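Local structure of bifunctional purine biosynthetic protein ADE5,7 (Cryptococcus neoformans var. grubii serotype A, 7LVO) at residues A[115-120]-A[332-337]; A[300-305]-A[310-315]; A[402-407]-A[449-454]; A[431-436]-A[442-447]. The protein catalyses two ATP-dependent steps of de novo purine biosynthesis, this chain being its N-terminal glycinamide ribonucleotide (GAR) synthetase half, which joins glycine to phosphoribosylamine. All coordinates share one frame; numbering follows the deposited sequence.

Contact 1 (A[115-120]-A[332-337]); sequences QPLVDG and YNVRFG
Leu117 bears the whole of this contact, reaching from helix 114-118 to Val334 and Arg335 just beyond strand 326-333. Before it, Gln115 O accepts from Asp119 N at 2.8 Å, and Pro116 packs on Trp88. At Leu117, chi1 of -72° puts CG anti to the carbonyl carbon, and a nearly straight chi2 extends CD1 toward Val334 and Arg335. This methyl meets Val334 O at 3.6 Å and CG2 of the same valine at 4.2 Å. It also lies 3.8 Å from Arg335 CB and 3.9 Å from Arg335 CG, the two side chains crossing obliquely. Arg335 CG sits between the backbone N and the carbonyl carbon, and a bend at chi2 (59°) turns the otherwise extended chain so that its guanidinium has Asn333 CG 3.6 Å above one face, offset toward the rim. NH2 forms a salt bridge with Glu143, whose other carboxylate oxygen takes the Val334 N-H. Gly120 is the first residue to leave helical backbone angles; its positive phi (97°) and N-H bond to Leu117 O, at 2.9 Å, belong to a Schellman motif. A methyl of the N domain covers the aliphatic root of an arginine in the ATP-grasp domain, with no hydrogen bond between the segments. Glu143, beside the predicted magnesium ligand Asn333, probably offsets the guanidinium charge, so the chemistry implies a small, mainly apolar interdomain contact next to a polar, probably metal-binding, site.

Contact 2 (A[300-305]-A[310-315]); sequences PTIKGM and YPFVGM
The link between helix 287-307 and strand 315-323 of the ATP-grasp domain doubles back on itself here, Met305 of the helix facing Tyr310 and Phe312 of the loop. One direct hydrogen bond closes the turn: Tyr310 N gives to Met305 O at 2.9 Å with an N-H...O angle of 152°. Met305 then touches along its side chain. CB lies 3.4 Å from Tyr310 O, and bends at both chi2 and chi3 curl the chain round until CE is also 3.4 Å from Tyr310 O. Between these two, Met305 CG packs on Phe312 CB at 4.3 Å. Ile302 CD1 comes equally near Phe312 CB, approaching the ring obliquely. A water bridges two backbone groups that do not meet directly, donating to Ile302 O at 2.7 Å and accepting from Phe312 N at 3.1 Å. Beyond Phe312 the chain turns a corner at Gly314. Around this link, Met305 rests on Phe152 of helix 146-155, Ile302 on Leu316 of strand 315-323 and Ser247 of strand 240-248, and the Phe312 carbonyl accepts from the Ser247 hydroxyl.

Contact 3 (A[402-407]-A[449-454]); sequences PTPEGV and ISQISF
Gln451 reaches over the loop at Pro402, and its side chain makes the closest approaches between the segments. CB begins 3.7 Å from Pro402 O. With chi1 at -52°, CG stands anti to the carbonyl carbon and comes to 3.3 Å from Pro402 O, the nearest approach across the contact. The same methylene lies 4.4 Å from Thr403 CA and 4.4 Å from Pro404 CD, so it fits against three successive residues. A bend at chi2 (-59°) then lifts the amide off the loop: from Pro402 O, CD is 3.8 Å away, OE1 4.1 Å and NE2 4.5 Å. Both segments are shaped by type I turns, Pro404 to Val407 and Ile449 to Ile452; a weak bond from Thr403 OG1 to Val407 O, at 3.4 Å, spans the first. Gln451 and Ser453 make backbone bonds to Asn401 and Thr399, which pair strand 452-453 antiparallel with strand 399-400 of the C domain, while Pro404 rests on Leu444 and Ser447 of helix 438-449. No hydrogen bond joins the two segments themselves. Beside the backbone pairing with Asn401, the direct contact of Gln451 with Pro402 is van der Waals in kind, methylene against carbonyl oxygen, perhaps aided by a weak CH...O attraction, and the amide end takes little part.

Contact 4 (A[431-436]-A[442-447]); sequences VCASAP and VDLAYS
Val431 meets the flat carbonyl group of Ala445, its CG1 lying 3.1 Å from Ala445 O and 4.1 Å from Ala445 C, a tight fit. Another flat group, the carbonyl of Asp443, is gripped from both faces: Ser447 OG donates from above the plane at 2.7 Å, and Ser447 N donates from the opposite face. Tyr446, whose CB points away from the strand, has Val442 CG1 in plane at the ring edge. On Val431, CG1 is directed at the helix by chi1 of -175°, which places it opposite the backbone N. These groups belong to a strand-turn-helix unit of the C domain, in which helix 438-449 runs back over strand 427-435; the local axes come within 6.9 Å at 147° between their directions. Alternation along the strand turns Val431 and Ala433 to the helix and Cys432 and Ser434 to the other side. The small Ala433 CB is received by Leu444, 3.8 Å from its CD2, and by Ala445, 4.4 Å from its CB. Leu444 CD2 continues past it to Ser434 O at 4.0 Å. Ala445 CB stands 3.8 Å from Val431 O, while Ser434, whose CB points away from the helix, has its OG hydrogen-bonded to Lys374.

Overall arrangement
Contacts 1, 2 and 4 are buried, whereas contact 3 lies on the surface. Contacts 1 and 2 adjoin: a probable hydrogen bond joins Tyr332 OH to Thr301 OG1, and Val334 CG1 packs on Phe312 CE2 at 3.5 Å, so the interdomain contact and the helix-to-strand link meet through residues of the ATP-grasp domain. Contacts 3 and 4 share the C domain, 10 Å apart between centres, with Val431 of contact 4 receiving Val407, Ile449 and Ile452 of contact 3. The two pairs stay separate, contacts 2 and 3 being 40 Å apart between centres, on opposite sides of the chain's centre. Only contact 2 has a direct hydrogen bond between its segments; the other three rely on apolar and carbonyl contacts.

Contact 1 (A[115-120]-A[332-337])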
loop_
_atom_site.group_PDB
_atom_site.type_symbol
_atom_site.label_atom_id
_atom_site.label_comp_id
_atom_site.label_asym_id
_atom_site.label_seq_id
_atom_site.Cartn_x
_atom_site.Cartn_y
_atom_site.Cartn_z
ATOM N N GLN A 115 5.229 -0.123 -8.960
ATOM C CA GLN A 115 5.859 -0.014 -10.272
ATOM C C GLN A 115 5.362 -1.062 -11.259
ATOM O O GLN A 115 4.980 -0.684 -12.379
ATOM C CB GLN A 115 7.379 -0.086 -10.113
ATOM C CG GLN A 115 8.147 0.069 -11.419
ATOM C CD GLN A 115 9.627 0.334 -11.200
ATOM O OE1 GLN A 115 10.003 1.280 -10.504
ATOM N NE2 GLN A 115 10.474 -0.503 -11.792
ATOM N N PRO A 116 5.350 -2.362 -10.943
ATOM C CA PRO A 116 4.902 -3.341 -11.955
ATOM C C PRO A 116 3.461 -3.129 -12.393
ATOM O O PRO A 116 3.142 -3.337 -13.568
ATOM C CB PRO A 116 5.097 -4.695 -11.251
ATOM C CG PRO A 116 5.143 -4.378 -9.790
ATOM C CD PRO A 116 5.768 -3.010 -9.686
ATOM N N LEU A 117 2.578 -2.732 -11.476
ATOM C CA LEU A 117 1.189 -2.478 -11.855
ATOM C C LEU A 117 1.091 -1.292 -12.805
ATOM O O LEU A 117 0.522 -1.401 -13.901
ATOM C CB LEU A 117 0.345 -2.241 -10.604
ATOM C CG LEU A 117 0.073 -3.473 -9.749
ATOM C CD1 LEU A 117 -0.624 -3.088 -8.454
ATOM C CD2 LEU A 117 -0.756 -4.484 -10.515
ATOM N N VAL A 118 1.658 -0.147 -12.412
ATOM C CA VAL A 118 1.601 1.037 -13.267
ATOM C C VAL A 118 2.337 0.789 -14.574
ATOM O O VAL A 118 1.997 1.373 -15.609
ATOM C CB VAL A 118 2.173 2.261 -12.520
ATOM C CG1 VAL A 118 2.330 3.435 -13.456
ATOM C CG2 VAL A 118 1.270 2.628 -11.353
ATOM N N ASP A 119 3.362 -0.063 -14.552
ATOM C CA ASP A 119 4.087 -0.403 -15.770
ATOM C C ASP A 119 3.350 -1.429 -16.623
ATOM O O ASP A 119 3.775 -1.692 -17.746
ATOM C CB ASP A 119 5.481 -0.922 -15.420
ATOM C CG ASP A 119 6.412 0.186 -14.938
ATOM O OD1 ASP A 119 6.001 1.361 -14.974
ATOM O OD2 ASP A 119 7.553 -0.120 -14.530
ATOM N N GLY A 120 2.263 -2.004 -16.119
ATOM C CA GLY A 120 1.423 -2.872 -16.900
ATOM C C GLY A 120 1.673 -4.354 -16.765
ATOM O O GLY A 120 1.511 -5.081 -17.755
ATOM N N TYR A 332 -5.073 7.985 -4.636
ATOM C CA TYR A 332 -5.445 6.591 -4.828
ATOM C C TYR A 332 -4.175 5.747 -4.891
ATOM O O TYR A 332 -3.211 6.113 -5.576
ATOM C CB TYR A 332 -6.254 6.392 -6.115
ATOM C CG TYR A 332 -7.666 6.917 -6.083
ATOM C CD1 TYR A 332 -8.606 6.391 -5.207
ATOM C CD2 TYR A 332 -8.073 7.918 -6.949
ATOM C CE1 TYR A 332 -9.902 6.864 -5.182
ATOM C CE2 TYR A 332 -9.372 8.398 -6.934
ATOM C CZ TYR A 332 -10.280 7.869 -6.048
ATOM O OH TYR A 332 -11.566 8.346 -6.037
ATOM N N ASN A 333 -4.170 4.632 -4.174
ATOM C CA ASN A 333 -3.183 3.577 -4.341
ATOM C C ASN A 333 -3.921 2.317 -4.786
ATOM O O ASN A 333 -5.003 2.004 -4.266
ATOM C CB ASN A 333 -2.408 3.329 -3.053
ATOM C CG ASN A 333 -1.440 4.469 -2.730
ATOM O OD1 ASN A 333 -1.562 5.579 -3.251
ATOM N ND2 ASN A 333 -0.471 4.191 -1.873
ATOM N N VAL A 334 -3.340 1.601 -5.750
ATOM C CA VAL A 334 -4.059 0.527 -6.428
ATOM C C VAL A 334 -3.527 -0.835 -6.017
ATOM O O VAL A 334 -3.508 -1.775 -6.821
ATOM C CB VAL A 334 -3.989 0.701 -7.958
ATOM C CG1 VAL A 334 -4.641 2.030 -8.383
ATOM C CG2 VAL A 334 -2.543 0.628 -8.439
ATOM N N ARG A 335 -3.093 -0.949 -4.766
ATOM C CA ARG A 335 -2.589 -2.206 -4.235
ATOM C C ARG A 335 -2.598 -2.123 -2.717
ATOM O O ARG A 335 -2.853 -1.067 -2.133
ATOM C CB ARG A 335 -1.186 -2.514 -4.766
ATOM C CG ARG A 335 -0.292 -1.296 -4.990
ATOM C CD ARG A 335 -0.088 -0.494 -3.728
ATOM N NE ARG A 335 0.746 0.684 -3.955
ATOM C CZ ARG A 335 1.099 1.547 -3.012
ATOM N NH1 ARG A 335 0.725 1.384 -1.755
ATOM N NH2 ARG A 335 1.846 2.596 -3.337
ATOM N N PHE A 336 -2.327 -3.261 -2.082
ATOM C CA PHE A 336 -2.259 -3.292 -0.628
ATOM C C PHE A 336 -1.226 -2.289 -0.120
ATOM O O PHE A 336 -0.241 -1.979 -0.795
ATOM C CB PHE A 336 -1.918 -4.692 -0.131
ATOM C CG PHE A 336 -3.088 -5.633 -0.122
ATOM C CD1 PHE A 336 -4.040 -5.552 0.873
ATOM C CD2 PHE A 336 -3.233 -6.604 -1.109
ATOM C CE1 PHE A 336 -5.124 -6.412 0.884
ATOM C CE2 PHE A 336 -4.306 -7.469 -1.091
ATOM C CZ PHE A 336 -5.253 -7.373 -0.097
ATOM N N GLY A 337 -1.472 -1.767 1.082
ATOM C CA GLY A 337 -0.600 -0.789 1.687
ATOM C C GLY A 337 0.379 -1.416 2.665
ATOM O O GLY A 337 0.174 -2.516 3.172
#

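Contact 2 (A[300-305]-A[310-315])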
loop_
_atom_site.group_PDB
_atom_site.type_symbol
_atom_site.label_atom_id
_atom_site.label_comp_id
_atom_site.label_asym_id
_atom_site.label_seq_id
_atom_site.Cartn_x
_atom_site.Cartn_y
_atom_site.Cartn_z
ATOM N N PRO A 300 -18.689 5.683 -5.911
ATOM C CA PRO A 300 -18.535 6.528 -7.108
ATOM C C PRO A 300 -17.241 6.273 -7.859
ATOM O O PRO A 300 -17.201 6.430 -9.088
ATOM C CB PRO A 300 -18.588 7.955 -6.544
ATOM C CG PRO A 300 -19.383 7.826 -5.287
ATOM C CD PRO A 300 -19.035 6.468 -4.712
ATOM N N THR A 301 -16.173 5.885 -7.157
ATOM C CA THR A 301 -14.925 5.571 -7.842
ATOM C C THR A 301 -15.066 4.304 -8.681
ATOM O O THR A 301 -14.700 4.288 -9.862
ATOM C CB THR A 301 -13.787 5.421 -6.830
ATOM O OG1 THR A 301 -13.523 6.684 -6.199
ATOM C CG2 THR A 301 -12.523 4.933 -7.513
ATOM N N ILE A 302 -15.594 3.232 -8.085
ATOM C CA ILE A 302 -15.733 1.972 -8.809
ATOM C C ILE A 302 -16.696 2.132 -9.974
ATOM O O ILE A 302 -16.435 1.650 -11.083
ATOM C CB ILE A 302 -16.181 0.851 -7.853
ATOM C CG1 ILE A 302 -15.120 0.609 -6.784
ATOM C CG2 ILE A 302 -16.474 -0.431 -8.628
ATOM C CD1 ILE A 302 -13.751 0.253 -7.325
ATOM N N LYS A 303 -17.828 2.807 -9.744
ATOM C CA LYS A 303 -18.767 3.057 -10.835
ATOM C C LYS A 303 -18.138 3.940 -11.904
ATOM O O LYS A 303 -18.310 3.701 -13.106
ATOM C CB LYS A 303 -20.048 3.703 -10.292
ATOM C CG LYS A 303 -21.115 3.931 -11.349
ATOM C CD LYS A 303 -22.232 4.836 -10.841
ATOM C CE LYS A 303 -22.984 4.210 -9.676
ATOM N NZ LYS A 303 -24.127 5.065 -9.239
ATOM N N GLY A 304 -17.409 4.976 -11.484
ATOM C CA GLY A 304 -16.809 5.876 -12.448
ATOM C C GLY A 304 -15.813 5.184 -13.357
ATOM O O GLY A 304 -15.707 5.516 -14.544
ATOM N N MET A 305 -15.066 4.217 -12.813
ATOM C CA MET A 305 -14.084 3.508 -13.627
ATOM C C MET A 305 -14.763 2.678 -14.714
ATOM O O MET A 305 -14.261 2.593 -15.839
ATOM C CB MET A 305 -13.206 2.627 -12.739
ATOM C CG MET A 305 -12.286 3.410 -11.803
ATOM S SD MET A 305 -11.065 4.417 -12.683
ATOM C CE MET A 305 -9.863 3.154 -13.128
ATOM N N TYR A 310 -12.750 1.497 -18.015
ATOM C CA TYR A 310 -11.638 0.712 -17.475
ATOM C C TYR A 310 -11.953 0.330 -16.040
ATOM O O TYR A 310 -11.422 0.917 -15.093
ATOM C CB TYR A 310 -10.327 1.494 -17.571
ATOM C CG TYR A 310 -9.990 1.909 -18.982
ATOM C CD1 TYR A 310 -9.340 1.031 -19.843
ATOM C CD2 TYR A 310 -10.335 3.168 -19.462
ATOM C CE1 TYR A 310 -9.034 1.399 -21.140
ATOM C CE2 TYR A 310 -10.032 3.540 -20.756
ATOM C CZ TYR A 310 -9.382 2.653 -21.590
ATOM O OH TYR A 310 -9.078 3.022 -22.884
ATOM N N PRO A 311 -12.832 -0.654 -15.844
ATOM C CA PRO A 311 -13.185 -1.071 -14.482
ATOM C C PRO A 311 -11.946 -1.416 -13.668
ATOM O O PRO A 311 -10.916 -1.820 -14.207
ATOM C CB PRO A 311 -14.065 -2.306 -14.702
ATOM C CG PRO A 311 -14.612 -2.139 -16.093
ATOM C CD PRO A 311 -13.541 -1.432 -16.877
ATOM N N PHE A 312 -12.059 -1.248 -12.354
ATOM C CA PHE A 312 -10.955 -1.476 -11.438
ATOM C C PHE A 312 -11.142 -2.814 -10.733
ATOM O O PHE A 312 -12.162 -3.036 -10.066
ATOM C CB PHE A 312 -10.845 -0.366 -10.390
ATOM C CG PHE A 312 -9.680 -0.549 -9.452
ATOM C CD1 PHE A 312 -9.816 -1.307 -8.296
ATOM C CD2 PHE A 312 -8.441 0.009 -9.741
ATOM C CE1 PHE A 312 -8.743 -1.490 -7.445
ATOM C CE2 PHE A 312 -7.372 -0.164 -8.877
ATOM C CZ PHE A 312 -7.526 -0.924 -7.732
ATOM N N VAL A 313 -10.156 -3.693 -10.872
ATOM C CA VAL A 313 -10.129 -4.979 -10.190
ATOM C C VAL A 313 -8.880 -5.023 -9.321
ATOM O O VAL A 313 -7.789 -4.656 -9.774
ATOM C CB VAL A 313 -10.148 -6.152 -11.188
ATOM C CG1 VAL A 313 -10.129 -7.476 -10.444
ATOM C CG2 VAL A 313 -11.373 -6.062 -12.094
ATOM N N GLY A 314 -9.042 -5.457 -8.073
ATOM C CA GLY A 314 -7.914 -5.575 -7.170
ATOM C C GLY A 314 -8.148 -4.910 -5.831
ATOM O O GLY A 314 -9.283 -4.867 -5.339
ATOM N N MET A 315 -7.080 -4.389 -5.231
ATOM C CA MET A 315 -7.138 -3.738 -3.927
ATOM C C MET A 315 -7.087 -2.230 -4.148
ATOM O O MET A 315 -6.050 -1.687 -4.543
ATOM C CB MET A 315 -5.990 -4.208 -3.030
ATOM C CG MET A 315 -5.729 -3.317 -1.822
ATOM S SD MET A 315 -7.229 -2.836 -0.940
ATOM C CE MET A 315 -7.916 -4.437 -0.524
HETATM O O HOH W 1 -15.057 -0.578 -11.707
#

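Contact 3 (A[402-407]-A[449-454])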
loop_
_atom_site.group_PDB
_atom_site.type_symbol
_atom_site.label_atom_id
_atom_site.label_comp_id
_atom_site.label_asym_id
_atom_site.label_seq_id
_atom_site.Cartn_x
_atom_site.Cartn_y
_atom_site.Cartn_z
ATOM N N PRO A 402 12.065 -15.878 20.455
ATOM C CA PRO A 402 10.625 -16.183 20.400
ATOM C C PRO A 402 9.800 -14.984 20.838
ATOM O O PRO A 402 10.043 -14.392 21.890
ATOM C CB PRO A 402 10.470 -17.368 21.362
ATOM C CG PRO A 402 11.829 -17.996 21.401
ATOM C CD PRO A 402 12.804 -16.853 21.272
ATOM N N THR A 403 8.818 -14.626 20.018
ATOM C CA THR A 403 7.952 -13.501 20.336
ATOM C C THR A 403 6.779 -13.958 21.187
ATOM O O THR A 403 6.419 -15.135 21.182
ATOM C CB THR A 403 7.444 -12.845 19.054
ATOM O OG1 THR A 403 6.648 -13.776 18.312
ATOM C CG2 THR A 403 8.611 -12.385 18.196
ATOM N N PRO A 404 6.165 -13.039 21.942
ATOM C CA PRO A 404 5.002 -13.415 22.759
ATOM C C PRO A 404 3.939 -14.165 21.971
ATOM O O PRO A 404 3.970 -14.210 20.740
ATOM C CB PRO A 404 4.474 -12.064 23.264
ATOM C CG PRO A 404 5.688 -11.187 23.290
ATOM C CD PRO A 404 6.544 -11.626 22.128
ATOM N N GLU A 405 2.985 -14.750 22.692
ATOM C CA GLU A 405 2.072 -15.721 22.092
ATOM C C GLU A 405 1.359 -15.148 20.876
ATOM O O GLU A 405 1.286 -15.799 19.826
ATOM C CB GLU A 405 1.062 -16.191 23.143
ATOM C CG GLU A 405 0.120 -17.270 22.668
ATOM C CD GLU A 405 -0.809 -17.757 23.766
ATOM O OE1 GLU A 405 -0.672 -17.289 24.918
ATOM O OE2 GLU A 405 -1.667 -18.612 23.478
ATOM N N GLY A 406 0.823 -13.939 20.999
ATOM C CA GLY A 406 -0.015 -13.390 19.950
ATOM C C GLY A 406 0.645 -12.338 19.087
ATOM O O GLY A 406 -0.030 -11.453 18.549
ATOM N N VAL A 407 1.961 -12.428 18.935
ATOM C CA VAL A 407 2.736 -11.482 18.144
ATOM C C VAL A 407 3.147 -12.157 16.843
ATOM O O VAL A 407 3.615 -13.302 16.851
ATOM C CB VAL A 407 3.974 -10.981 18.913
ATOM C CG1 VAL A 407 4.809 -10.072 18.033
ATOM C CG2 VAL A 407 3.552 -10.256 20.177
ATOM N N ILE A 449 8.831 -6.470 20.619
ATOM C CA ILE A 449 10.011 -5.709 20.228
ATOM C C ILE A 449 11.212 -6.120 21.069
ATOM O O ILE A 449 12.346 -6.156 20.579
ATOM C CB ILE A 449 9.736 -4.198 20.352
ATOM C CG1 ILE A 449 8.536 -3.791 19.499
ATOM C CG2 ILE A 449 10.974 -3.400 19.969
ATOM C CD1 ILE A 449 8.832 -3.651 18.023
ATOM N N SER A 450 10.984 -6.439 22.348
ATOM C CA SER A 450 12.080 -6.773 23.244
ATOM C C SER A 450 12.810 -8.043 22.830
ATOM O O SER A 450 13.925 -8.286 23.312
ATOM C CB SER A 450 11.553 -6.931 24.670
ATOM O OG SER A 450 10.777 -5.807 25.054
ATOM N N GLN A 451 12.216 -8.852 21.959
ATOM C CA GLN A 451 12.815 -10.096 21.502
ATOM C C GLN A 451 13.500 -9.949 20.147
ATOM O O GLN A 451 13.854 -10.957 19.527
ATOM C CB GLN A 451 11.750 -11.190 21.425
ATOM C CG GLN A 451 10.936 -11.352 22.704
ATOM C CD GLN A 451 11.792 -11.682 23.901
ATOM O OE1 GLN A 451 12.937 -12.110 23.762
ATOM N NE2 GLN A 451 11.240 -11.483 25.096
ATOM N N ILE A 452 13.676 -8.721 19.667
ATOM C CA ILE A 452 14.328 -8.453 18.390
ATOM C C ILE A 452 15.416 -7.418 18.636
ATOM O O ILE A 452 15.191 -6.424 19.338
ATOM C CB ILE A 452 13.332 -7.951 17.323
ATOM C CG1 ILE A 452 12.184 -8.941 17.162
ATOM C CG2 ILE A 452 14.045 -7.728 15.989
ATOM C CD1 ILE A 452 11.075 -8.460 16.254
ATOM N N SER A 453 16.593 -7.645 18.057
ATOM C CA SER A 453 17.715 -6.740 18.262
ATOM C C SER A 453 18.646 -6.788 17.061
ATOM O O SER A 453 19.040 -7.870 16.619
ATOM C CB SER A 453 18.479 -7.103 19.543
ATOM O OG SER A 453 19.548 -6.203 19.774
ATOM N N PHE A 454 18.988 -5.612 16.540
ATOM C CA PHE A 454 20.045 -5.482 15.547
ATOM C C PHE A 454 20.641 -4.085 15.671
ATOM O O PHE A 454 19.949 -3.129 16.039
ATOM C CB PHE A 454 19.546 -5.751 14.123
ATOM C CG PHE A 454 18.427 -4.860 13.679
ATOM C CD1 PHE A 454 18.692 -3.658 13.047
ATOM C CD2 PHE A 454 17.107 -5.232 13.878
ATOM C CE1 PHE A 454 17.661 -2.836 12.627
ATOM C CE2 PHE A 454 16.072 -4.415 13.464
ATOM C CZ PHE A 454 16.343 -3.220 12.835
#

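Contact 4 (A[431-436]-A[442-447])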
loop_
_atom_site.group_PDB
_atom_site.type_symbol
_atom_site.label_atom_id
_atom_site.label_comp_id
_atom_site.label_asym_id
_atom_site.label_seq_id
_atom_site.Cartn_x
_atom_site.Cartn_y
_atom_site.Cartn_z
ATOM N N VAL A 431 6.536 -5.557 13.931
ATOM C CA VAL A 431 6.030 -6.381 15.025
ATOM C C VAL A 431 4.553 -6.049 15.188
ATOM O O VAL A 431 4.199 -4.897 15.455
ATOM C CB VAL A 431 6.807 -6.135 16.325
ATOM C CG1 VAL A 431 6.342 -7.101 17.410
ATOM C CG2 VAL A 431 8.299 -6.282 16.085
ATOM N N CYS A 432 3.694 -7.045 15.015
ATOM C CA CYS A 432 2.260 -6.824 14.894
ATOM C C CYS A 432 1.504 -7.715 15.865
ATOM O O CYS A 432 1.987 -8.776 16.268
ATOM C CB CYS A 432 1.795 -7.104 13.462
ATOM S SG CYS A 432 2.866 -6.391 12.178
ATOM N N ALA A 433 0.303 -7.269 16.233
ATOM C CA ALA A 433 -0.528 -8.010 17.169
ATOM C C ALA A 433 -1.962 -7.504 17.088
ATOM O O ALA A 433 -2.223 -6.361 16.694
ATOM C CB ALA A 433 0.002 -7.888 18.603
ATOM N N SER A 434 -2.893 -8.375 17.474
ATOM C CA SER A 434 -4.296 -8.022 17.616
ATOM C C SER A 434 -4.756 -8.369 19.026
ATOM O O SER A 434 -4.160 -9.208 19.709
ATOM C CB SER A 434 -5.169 -8.747 16.585
ATOM O OG SER A 434 -5.150 -10.147 16.792
ATOM N N ALA A 435 -5.821 -7.711 19.466
ATOM C CA ALA A 435 -6.332 -7.897 20.818
ATOM C C ALA A 435 -7.699 -7.230 20.911
ATOM O O ALA A 435 -8.050 -6.411 20.054
ATOM C CB ALA A 435 -5.373 -7.309 21.867
ATOM N N PRO A 436 -8.478 -7.559 21.944
ATOM C CA PRO A 436 -9.827 -6.973 22.047
ATOM C C PRO A 436 -9.823 -5.463 22.195
ATOM O O PRO A 436 -10.773 -4.806 21.756
ATOM C CB PRO A 436 -10.416 -7.655 23.296
ATOM C CG PRO A 436 -9.590 -8.896 23.495
ATOM C CD PRO A 436 -8.208 -8.544 23.007
ATOM N N VAL A 442 -1.520 -2.608 21.307
ATOM C CA VAL A 442 -0.314 -1.788 21.340
ATOM C C VAL A 442 0.721 -2.397 22.281
ATOM O O VAL A 442 1.878 -2.612 21.906
ATOM C CB VAL A 442 -0.660 -0.344 21.754
ATOM C CG1 VAL A 442 0.612 0.474 21.920
ATOM C CG2 VAL A 442 -1.580 0.292 20.723
ATOM N N ASP A 443 0.319 -2.677 23.522
ATOM C CA ASP A 443 1.262 -3.220 24.495
ATOM C C ASP A 443 1.834 -4.553 24.024
ATOM O O ASP A 443 3.028 -4.823 24.195
ATOM C CB ASP A 443 0.578 -3.391 25.852
ATOM C CG ASP A 443 0.265 -2.067 26.522
ATOM O OD1 ASP A 443 0.725 -1.012 26.023
ATOM O OD2 ASP A 443 -0.442 -2.084 27.552
ATOM N N LEU A 444 0.995 -5.405 23.435
ATOM C CA LEU A 444 1.470 -6.709 22.979
ATOM C C LEU A 444 2.493 -6.562 21.861
ATOM O O LEU A 444 3.529 -7.241 21.862
ATOM C CB LEU A 444 0.283 -7.559 22.528
ATOM C CG LEU A 444 0.561 -9.014 22.158
ATOM C CD1 LEU A 444 1.262 -9.755 23.278
ATOM C CD2 LEU A 444 -0.754 -9.710 21.804
ATOM N N ALA A 445 2.232 -5.671 20.904
ATOM C CA ALA A 445 3.191 -5.445 19.824
ATOM C C ALA A 445 4.541 -5.000 20.379
ATOM O O ALA A 445 5.596 -5.515 19.983
ATOM C CB ALA A 445 2.639 -4.409 18.843
ATOM N N TYR A 446 4.529 -4.042 21.310
ATOM C CA TYR A 446 5.786 -3.577 21.890
ATOM C C TYR A 446 6.426 -4.622 22.794
ATOM O O TYR A 446 7.625 -4.537 23.066
ATOM C CB TYR A 446 5.554 -2.276 22.656
ATOM C CG TYR A 446 5.412 -1.070 21.756
ATOM C CD1 TYR A 446 6.516 -0.534 21.109
ATOM C CD2 TYR A 446 4.176 -0.473 21.540
ATOM C CE1 TYR A 446 6.397 0.560 20.280
ATOM C CE2 TYR A 446 4.050 0.622 20.712
ATOM C CZ TYR A 446 5.169 1.133 20.084
ATOM O OH TYR A 446 5.058 2.224 19.259
ATOM N N SER A 447 5.661 -5.607 23.258
ATOM C CA SER A 447 6.255 -6.706 24.013
ATOM C C SER A 447 7.138 -7.571 23.120
ATOM O O SER A 447 8.180 -8.073 23.563
ATOM C CB SER A 447 5.152 -7.551 24.654
ATOM O OG SER A 447 4.347 -6.763 25.513
#